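Fuculose-1-phosphate aldolase (Glaciozyma antarctica, PDB 4XXF) is a zinc-containing member of the class II aldolase and adducin family, built around a mixed beta sheet flanked by helices. Local coordinates at residues 19-22 with 23-27; 32-36 with 37-41; 190-193 with 194-198; 246-249 with 250-254. One frame throughout, in Å; residues are numbered along the deposited sequence. Where two conformers were deposited one is given.

Interaction 1 (19-22 with 23-27)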
# COMPACT_ATOMS: atom_id res chain seq x y z
N ARG A 19 5.98 -35.89 -3.01
CA ARG A 19 5.16 -35.39 -1.92
C ARG A 19 5.89 -34.30 -1.15
O ARG A 19 5.30 -33.27 -0.80
CB ARG A 19 4.77 -36.53 -0.99
CG ARG A 19 3.86 -36.09 0.15
CD ARG A 19 3.52 -37.26 1.06
NE ARG A 19 2.62 -38.20 0.40
CZ ARG A 19 2.93 -39.46 0.11
NH1 ARG A 19 4.12 -39.97 0.42
NH2 ARG A 19 2.03 -40.22 -0.50
N ALA A 20 7.19 -34.49 -0.90
CA ALA A 20 7.96 -33.48 -0.18
C ALA A 20 8.02 -32.17 -0.96
O ALA A 20 7.89 -31.09 -0.38
CB ALA A 20 9.36 -34.00 0.13
N TRP A 21 8.20 -32.26 -2.28
CA TRP A 21 8.23 -31.08 -3.13
C TRP A 21 6.90 -30.34 -3.10
O TRP A 21 6.83 -29.12 -2.94
CB TRP A 21 8.56 -31.45 -4.59
CG TRP A 21 8.35 -30.30 -5.54
CD1 TRP A 21 7.20 -30.00 -6.23
CD2 TRP A 21 9.29 -29.28 -5.88
NE1 TRP A 21 7.39 -28.87 -6.99
CE2 TRP A 21 8.66 -28.41 -6.79
CE3 TRP A 21 10.62 -29.03 -5.51
CZ2 TRP A 21 9.31 -27.30 -7.33
CZ3 TRP A 21 11.26 -27.92 -6.05
CH2 TRP A 21 10.60 -27.07 -6.95
N LEU A 22 5.82 -31.10 -3.26
CA LEU A 22 4.48 -30.52 -3.32
C LEU A 22 4.08 -29.86 -2.01
O LEU A 22 3.48 -28.79 -2.04
CB LEU A 22 3.46 -31.58 -3.72
CG LEU A 22 3.52 -32.08 -5.16
CD1 LEU A 22 2.59 -33.26 -5.34
CD2 LEU A 22 3.18 -30.97 -6.15
N LYS A 23 4.40 -30.46 -0.88
CA LYS A 23 4.08 -29.84 0.41
C LYS A 23 4.84 -28.53 0.58
O LYS A 23 4.27 -27.52 1.00
CB LYS A 23 4.38 -30.81 1.56
CG LYS A 23 3.41 -31.99 1.64
CD LYS A 23 3.73 -32.96 2.78
CE LYS A 23 3.48 -32.32 4.14
NZ LYS A 23 3.81 -33.27 5.24
N GLU A 24 6.13 -28.51 0.24
CA GLU A 24 6.87 -27.27 0.33
C GLU A 24 6.28 -26.22 -0.64
O GLU A 24 6.20 -25.02 -0.31
CB GLU A 24 8.36 -27.49 0.05
CG GLU A 24 9.17 -26.19 0.14
CD GLU A 24 10.59 -26.31 -0.37
OE1 GLU A 24 11.03 -27.42 -0.71
OE2 GLU A 24 11.27 -25.26 -0.45
N ARG A 25 5.87 -26.66 -1.82
CA ARG A 25 5.37 -25.74 -2.84
C ARG A 25 4.03 -25.15 -2.38
O ARG A 25 3.76 -23.96 -2.62
CB ARG A 25 5.22 -26.44 -4.19
CG ARG A 25 5.26 -25.52 -5.41
CD ARG A 25 6.63 -24.86 -5.53
NE ARG A 25 6.88 -24.26 -6.83
CZ ARG A 25 7.98 -23.57 -7.10
NH1 ARG A 25 8.91 -23.42 -6.16
NH2 ARG A 25 8.16 -23.04 -8.30
N LEU A 26 3.20 -25.96 -1.73
CA LEU A 26 1.92 -25.49 -1.20
C LEU A 26 2.15 -24.46 -0.10
O LEU A 26 1.47 -23.43 -0.06
CB LEU A 26 1.08 -26.66 -0.67
CG LEU A 26 -0.31 -26.25 -0.18
CD1 LEU A 26 -1.12 -25.65 -1.30
CD2 LEU A 26 -1.04 -27.40 0.46
N VAL A 27 3.11 -24.72 0.78
CA VAL A 27 3.46 -23.76 1.81
C VAL A 27 3.97 -22.45 1.18
O VAL A 27 3.57 -21.36 1.59
CB VAL A 27 4.50 -24.34 2.78
CG1 VAL A 27 5.00 -23.26 3.71
CG2 VAL A 27 3.88 -25.47 3.58
O HOH W 1 10.80 -30.07 -0.32
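The guanidinium of R25 has the indole of W21 over one face. W21 is modelled in two conformers, and the contact described is that of one of them. W21 CZ2 stands 3.8 Å above the guanidinium plane, offset toward its rim. Seen from the indole, R25 NE approaches obliquely, at 3.9 Å from W21 CZ2. The two planes are 32° apart, so the groups lean against each other and do not stack flat. Both side chains run the same way along one side of helix 15-36, four residues apart. R25 turns about its CB-CG bond (chi2 64°), which brings CD, NE and CZ alongside the benzo ring of W21. F12 meets the W21 ring from the N-terminal part of the chain.

Two residues earlier in the helix, R19 and K23 also lie side by side, with R19 CG 4.1 Å from K23 CD. The aliphatic parts touch while the charged ends go elsewhere: R19 to D50 and E52, K23 to the ring of W58. Backbone i to i+4 bonds run beneath, such as R25 N to W21 O at 2.9 Å. A water donates to E24 OE1 at 2.7 Å and weakly to A20 O, while E24 OE2 pairs with R257.

R25 NH2 forms a salt bridge with D191 on helix 190-213, and F245 makes a cation-pi contact with R25. These two, with W21 in this conformer, probably limit the guanidinium's swing.

Interaction 2 (32-36 with 37-41)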
# COMPACT_ATOMS: atom_id res chain seq x y z
N ILE A 32 3.01 -16.84 -0.26
CA ILE A 32 2.82 -15.82 -1.28
C ILE A 32 1.49 -15.10 -1.06
O ILE A 32 1.42 -13.86 -1.13
CB ILE A 32 2.87 -16.41 -2.72
CG1 ILE A 32 4.31 -16.78 -3.09
CG2 ILE A 32 2.24 -15.45 -3.74
CD1 ILE A 32 4.40 -17.79 -4.23
N PHE A 33 0.43 -15.85 -0.80
CA PHE A 33 -0.87 -15.22 -0.54
C PHE A 33 -0.79 -14.25 0.63
O PHE A 33 -1.31 -13.14 0.54
CB PHE A 33 -1.95 -16.28 -0.29
CG PHE A 33 -2.60 -16.80 -1.56
CD1 PHE A 33 -1.84 -17.17 -2.66
CD2 PHE A 33 -3.98 -16.90 -1.65
CE1 PHE A 33 -2.44 -17.65 -3.83
CE2 PHE A 33 -4.59 -17.37 -2.81
CZ PHE A 33 -3.82 -17.76 -3.91
N ALA A 34 -0.09 -14.62 1.70
CA ALA A 34 0.09 -13.69 2.81
C ALA A 34 0.92 -12.49 2.40
O ALA A 34 0.61 -11.35 2.77
CB ALA A 34 0.72 -14.37 4.00
N ASN A 35 1.99 -12.72 1.63
CA ASN A 35 2.87 -11.62 1.24
C ASN A 35 2.19 -10.62 0.32
O ASN A 35 2.50 -9.43 0.35
CB ASN A 35 4.14 -12.19 0.59
CG ASN A 35 5.23 -11.18 0.47
OD1 ASN A 35 5.77 -10.71 1.48
ND2 ASN A 35 5.59 -10.85 -0.76
N GLU A 36 1.27 -11.11 -0.51
CA GLU A 36 0.47 -10.27 -1.40
C GLU A 36 -0.71 -9.61 -0.68
O GLU A 36 -1.39 -8.75 -1.24
CB GLU A 36 -0.06 -11.08 -2.58
CG GLU A 36 1.03 -11.65 -3.49
CD GLU A 36 1.80 -10.59 -4.25
OE1 GLU A 36 1.22 -9.55 -4.63
OE2 GLU A 36 3.02 -10.78 -4.48
N GLY A 37 -0.98 -10.04 0.55
CA GLY A 37 -2.13 -9.53 1.29
C GLY A 37 -3.47 -10.08 0.83
O GLY A 37 -4.50 -9.43 1.04
N PHE A 38 -3.47 -11.27 0.23
CA PHE A 38 -4.69 -11.86 -0.31
C PHE A 38 -5.56 -12.49 0.76
O PHE A 38 -6.70 -12.88 0.48
CB PHE A 38 -4.36 -12.96 -1.33
CG PHE A 38 -3.73 -12.48 -2.61
CD1 PHE A 38 -3.75 -11.14 -2.99
CD2 PHE A 38 -3.13 -13.40 -3.45
CE1 PHE A 38 -3.16 -10.74 -4.20
CE2 PHE A 38 -2.53 -13.01 -4.63
CZ PHE A 38 -2.55 -11.69 -5.01
N ASP A 39 -5.02 -12.65 1.97
CA ASP A 39 -5.78 -13.32 3.01
C ASP A 39 -6.60 -12.33 3.83
O ASP A 39 -6.34 -11.13 3.85
CB ASP A 39 -4.86 -14.16 3.92
CG ASP A 39 -3.61 -13.43 4.42
OD1 ASP A 39 -2.96 -14.00 5.32
OD2 ASP A 39 -3.25 -12.32 3.94
N HIS A 40 -7.65 -12.84 4.46
CA HIS A 40 -8.50 -12.07 5.35
C HIS A 40 -9.02 -13.04 6.39
O HIS A 40 -9.44 -14.16 6.04
CB HIS A 40 -9.65 -11.38 4.58
CG HIS A 40 -10.44 -10.38 5.39
ND1 HIS A 40 -9.86 -9.31 6.03
CD2 HIS A 40 -11.77 -10.29 5.64
CE1 HIS A 40 -10.79 -8.60 6.64
NE2 HIS A 40 -11.96 -9.18 6.42
N THR A 41 -8.97 -12.64 7.65
CA THR A 41 -9.36 -13.47 8.80
C THR A 41 -8.86 -14.91 8.62
O THR A 41 -7.69 -15.13 8.32
CB THR A 41 -10.89 -13.41 9.08
OG1 THR A 41 -11.61 -14.06 8.02
CG2 THR A 41 -11.36 -11.95 9.20
O HOH W 2 -1.19 -10.84 4.94
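A34 O is gripped twice at the C-terminal end of helix 15-36. G37 N donates to A34 O at 3.0 Å, from above the carbonyl plane and not on a lone pair. A water donates to the same A34 O and also to D39 OD2, the latter at 2.7 Å. It thus ties the helix end to the loop. F38 N reaches one residue further back, to F33 O at 2.9 Å, and this bond is fairly straight (157° at the hydrogen). With G37 at positive phi (75°), the two backbone bonds make a Schellman motif, which ends the helix and turns the chain toward strand 45-49.

The turn folds the F38 ring back against the helix. Its edge points at the face of F33 in a T-shaped pair, centroids 5.3 Å apart and planes at 86°. F38 CD2 does the touching, over the centre of the F33 ring. E36 CB sits over one face of F38 in a CH-pi contact, 3.5 Å from the F38 centroid. E36 CG follows CB along the same ring. F197 of helix 190-213 meets both phenylalanines, and F38 O accepts a bond from S118 OG.

Beyond the turn, T41 N is bonded to Y244 OH of the second subunit. The contact joins two chemistries: aromatic packing on the buried side, and on the other a water shared by a carbonyl and a carboxylate. The water bridge probably steadies D39 beside the helix end.

Interaction 3 (190-193 with 194-198); sequences IDSA and VAWFI
The first turns of helix 190-213 form this contact, a buried alpha-helical segment packed against the central sheet of the class II aldolase and adducin fold. Four i to i+4 backbone bonds join the halves. They include V194 N to I190 O at 3.0 Å and A195 N to D191 O at 2.9 Å.

Among side chains, I190 and V194 lie side by side, pointing the same way. They touch through their CG2 methyls, 4.2 Å apart. I190 packs on L22 and R25 of helix 15-36 and on A114 of the sheet, while V194 meets A29 and C116. The pair therefore fills the seam between that helix and the strands. F197, one turn on from A193, sends its ring to S118 and S120. The F197 side chain lies about 9 Å from a bound zinc ion.

Helix 234-256 covers another side: D191 meets Y238 and A195 meets A241. E234, at the start of that helix, takes two bonds, from S192 OG on OE1 and from W196 NE1 on OE2.

With W196 CG beside its own backbone N (chi1 -52°), the indole swings back over the preceding turn. S192 O lies over one face of the ring, offset toward the rim, 3.1 Å from W196 CG, while it also accepts the backbone N-H of W196 at 2.9 Å.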
# COMPACT_ATOMS: atom_id res chain seq x y z
N ILE A 190 0.25 -26.53 -8.59
CA ILE A 190 0.11 -25.47 -7.61
C ILE A 190 0.52 -24.14 -8.24
O ILE A 190 -0.16 -23.13 -8.08
CB ILE A 190 1.00 -25.73 -6.38
CG1 ILE A 190 0.53 -26.99 -5.64
CG2 ILE A 190 1.04 -24.52 -5.46
CD1 ILE A 190 1.62 -27.58 -4.77
N ASP A 191 1.61 -24.17 -8.99
CA ASP A 191 2.16 -22.94 -9.56
C ASP A 191 1.17 -22.25 -10.49
O ASP A 191 0.95 -21.05 -10.38
CB ASP A 191 3.44 -23.26 -10.34
CG ASP A 191 4.50 -23.94 -9.48
OD1 ASP A 191 5.64 -23.43 -9.44
OD2 ASP A 191 4.19 -24.97 -8.83
N SER A 192 0.55 -23.01 -11.40
CA SER A 192 -0.36 -22.36 -12.32
C SER A 192 -1.61 -21.85 -11.59
O SER A 192 -2.08 -20.76 -11.89
CB SER A 192 -0.75 -23.28 -13.48
OG SER A 192 -1.50 -24.40 -13.05
N ALA A 193 -2.14 -22.60 -10.63
CA ALA A 193 -3.28 -22.11 -9.86
C ALA A 193 -2.96 -20.78 -9.17
O ALA A 193 -3.80 -19.88 -9.12
CB ALA A 193 -3.71 -23.14 -8.83
N VAL A 194 -1.74 -20.67 -8.65
CA VAL A 194 -1.29 -19.45 -8.00
C VAL A 194 -1.15 -18.30 -9.01
O VAL A 194 -1.61 -17.19 -8.73
CB VAL A 194 0.05 -19.69 -7.28
CG1 VAL A 194 0.69 -18.38 -6.85
CG2 VAL A 194 -0.17 -20.56 -6.06
N ALA A 195 -0.57 -18.57 -10.18
CA ALA A 195 -0.47 -17.54 -11.21
C ALA A 195 -1.85 -17.02 -11.57
O ALA A 195 -2.06 -15.81 -11.65
CB ALA A 195 0.22 -18.06 -12.47
N TRP A 196 -2.80 -17.92 -11.76
CA TRP A 196 -4.13 -17.47 -12.15
C TRP A 196 -4.78 -16.62 -11.05
O TRP A 196 -5.46 -15.64 -11.35
CB TRP A 196 -5.04 -18.64 -12.52
CG TRP A 196 -4.49 -19.60 -13.54
CD1 TRP A 196 -4.66 -20.96 -13.53
CD2 TRP A 196 -3.72 -19.30 -14.73
NE1 TRP A 196 -4.04 -21.52 -14.62
CE2 TRP A 196 -3.45 -20.52 -15.36
CE3 TRP A 196 -3.23 -18.12 -15.31
CZ2 TRP A 196 -2.74 -20.61 -16.56
CZ3 TRP A 196 -2.52 -18.20 -16.49
CH2 TRP A 196 -2.27 -19.44 -17.10
N PHE A 197 -4.56 -16.97 -9.79
CA PHE A 197 -5.13 -16.17 -8.71
C PHE A 197 -4.50 -14.78 -8.67
O PHE A 197 -5.20 -13.77 -8.57
CB PHE A 197 -4.97 -16.87 -7.35
CG PHE A 197 -5.91 -16.33 -6.31
CD1 PHE A 197 -5.62 -15.14 -5.65
CD2 PHE A 197 -7.08 -16.98 -6.00
CE1 PHE A 197 -6.50 -14.61 -4.72
CE2 PHE A 197 -7.94 -16.47 -5.05
CZ PHE A 197 -7.65 -15.28 -4.42
N ILE A 198 -3.17 -14.71 -8.73
CA ILE A 198 -2.47 -13.42 -8.74
C ILE A 198 -2.95 -12.55 -9.90
O ILE A 198 -3.22 -11.35 -9.74
CB ILE A 198 -0.94 -13.62 -8.83
CG1 ILE A 198 -0.41 -14.20 -7.52
CG2 ILE A 198 -0.23 -12.31 -9.12
CD1 ILE A 198 1.02 -14.77 -7.65

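Interaction 4 (246-249 with 250-254)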
# COMPACT_ATOMS: atom_id res chain seq x y z
N GLN A 246 10.25 -17.67 -6.59
CA GLN A 246 11.64 -17.32 -6.37
C GLN A 246 11.77 -16.34 -5.21
O GLN A 246 12.59 -16.52 -4.31
CB GLN A 246 12.26 -16.69 -7.61
CG GLN A 246 12.37 -17.58 -8.83
CD GLN A 246 12.46 -16.75 -10.10
OE1 GLN A 246 12.94 -15.61 -10.08
NE2 GLN A 246 12.00 -17.30 -11.21
N VAL A 247 10.93 -15.31 -5.22
CA VAL A 247 11.03 -14.26 -4.21
C VAL A 247 10.62 -14.77 -2.83
O VAL A 247 11.31 -14.49 -1.85
CB VAL A 247 10.18 -13.03 -4.61
CG1 VAL A 247 10.09 -12.02 -3.44
CG2 VAL A 247 10.79 -12.34 -5.83
N ILE A 248 9.53 -15.52 -2.74
CA ILE A 248 9.10 -15.92 -1.40
C ILE A 248 10.11 -16.88 -0.76
O ILE A 248 10.30 -16.87 0.47
CB ILE A 248 7.67 -16.53 -1.42
CG1 ILE A 248 7.03 -16.43 -0.02
CG2 ILE A 248 7.67 -17.96 -1.92
CD1 ILE A 248 6.75 -15.00 0.46
N GLU A 249 10.77 -17.71 -1.57
CA GLU A 249 11.81 -18.59 -1.05
C GLU A 249 12.98 -17.78 -0.50
O GLU A 249 13.49 -18.06 0.58
CB GLU A 249 12.27 -19.56 -2.13
CG GLU A 249 13.28 -20.60 -1.65
CD GLU A 249 13.57 -21.64 -2.71
OE1 GLU A 249 14.75 -21.75 -3.12
OE2 GLU A 249 12.63 -22.35 -3.14
N HIS A 250 13.38 -16.75 -1.25
CA HIS A 250 14.45 -15.86 -0.80
C HIS A 250 14.08 -15.17 0.51
O HIS A 250 14.90 -15.10 1.43
CB HIS A 250 14.75 -14.83 -1.89
CG HIS A 250 15.77 -13.81 -1.50
ND1 HIS A 250 17.11 -14.11 -1.36
CD2 HIS A 250 15.64 -12.49 -1.21
CE1 HIS A 250 17.76 -13.01 -1.01
NE2 HIS A 250 16.90 -12.02 -0.91
N LEU A 251 12.86 -14.68 0.62
CA LEU A 251 12.46 -13.90 1.80
C LEU A 251 12.21 -14.74 3.04
O LEU A 251 12.58 -14.36 4.15
CB LEU A 251 11.20 -13.08 1.50
CG LEU A 251 11.31 -12.02 0.41
CD1 LEU A 251 9.95 -11.39 0.16
CD2 LEU A 251 12.35 -10.96 0.77
N GLN A 252 11.54 -15.87 2.86
CA GLN A 252 10.98 -16.59 4.00
C GLN A 252 11.20 -18.10 3.97
O GLN A 252 10.72 -18.81 4.86
CB GLN A 252 9.48 -16.30 4.13
CG GLN A 252 9.23 -14.88 4.62
CD GLN A 252 7.77 -14.45 4.56
OE1 GLN A 252 6.85 -15.29 4.58
NE2 GLN A 252 7.54 -13.14 4.49
N GLY A 253 11.94 -18.59 2.98
CA GLY A 253 12.17 -20.02 2.85
C GLY A 253 12.72 -20.69 4.09
O GLY A 253 12.28 -21.78 4.46
N GLU A 254 13.68 -20.05 4.76
CA GLU A 254 14.25 -20.65 5.96
C GLU A 254 13.18 -20.88 7.02
O GLU A 254 13.23 -21.88 7.75
CB GLU A 254 15.37 -19.77 6.53
CG GLU A 254 16.58 -19.65 5.62
CD GLU A 254 17.73 -18.91 6.28
OE1 GLU A 254 17.66 -18.67 7.51
OE2 GLU A 254 18.70 -18.57 5.58
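V247 and L251 carry the apolar contact, lying side by side and pointing the same way along helix 234-256. V247 CG1 meets L251 CD1 at 3.7 Å. L251 CG also rests 3.3 Å from V247 O, the carbonyl that accepts L251 N at 2.9 Å. The next pair is looser: the I248 CD1 methyl comes 4.1 Å from Q252 OE1.

Near the end of the segment the backbone is distorted. Q252 has phi -136°, yet its N still bonds to I248 O. G253 N then donates to E249 O at 2.9 Å from above the carbonyl plane, with a bent angle of 138° at the hydrogen.

Further out, I248 packs on A28, R31, I32 and N35 of helix 15-36, and R31 donates to Q252 OE1. The third subunit meets another side. Q246 bonds through its amide to the backbone of A65 and G63 there, V247 packs on A65, and L251 packs on R67 of that subunit.

The helix thus presents different chemistry to its two neighbours. I248 gives its methyl groups and Q252 its amide oxygen to helix 15-36, while V247, L251 and the Q246 amide serve the subunit interface.

Interaction 3 is the buried one, close to the centre of the chain. Interaction 1 lies at the surface, and interactions 2 and 4 are partly buried. Interactions 1 and 2 share helix 15-36, one within it and the other at its C-terminal end. The R25 to D191 salt bridge and I190 packing tie interaction 1 to interaction 3. Interactions 2 and 3 meet mainly through the rings of F33, F38 and F197, with I198 beside them, whereas 2 and 4 meet mainly through I32, N35 and I248. Charged side chains with partners elsewhere mark 19-27; 190-198 is mostly apolar and aromatic. Subunit contacts involve interactions 2, 3 and 4, and at 246-254 they include side-chain amide bonds.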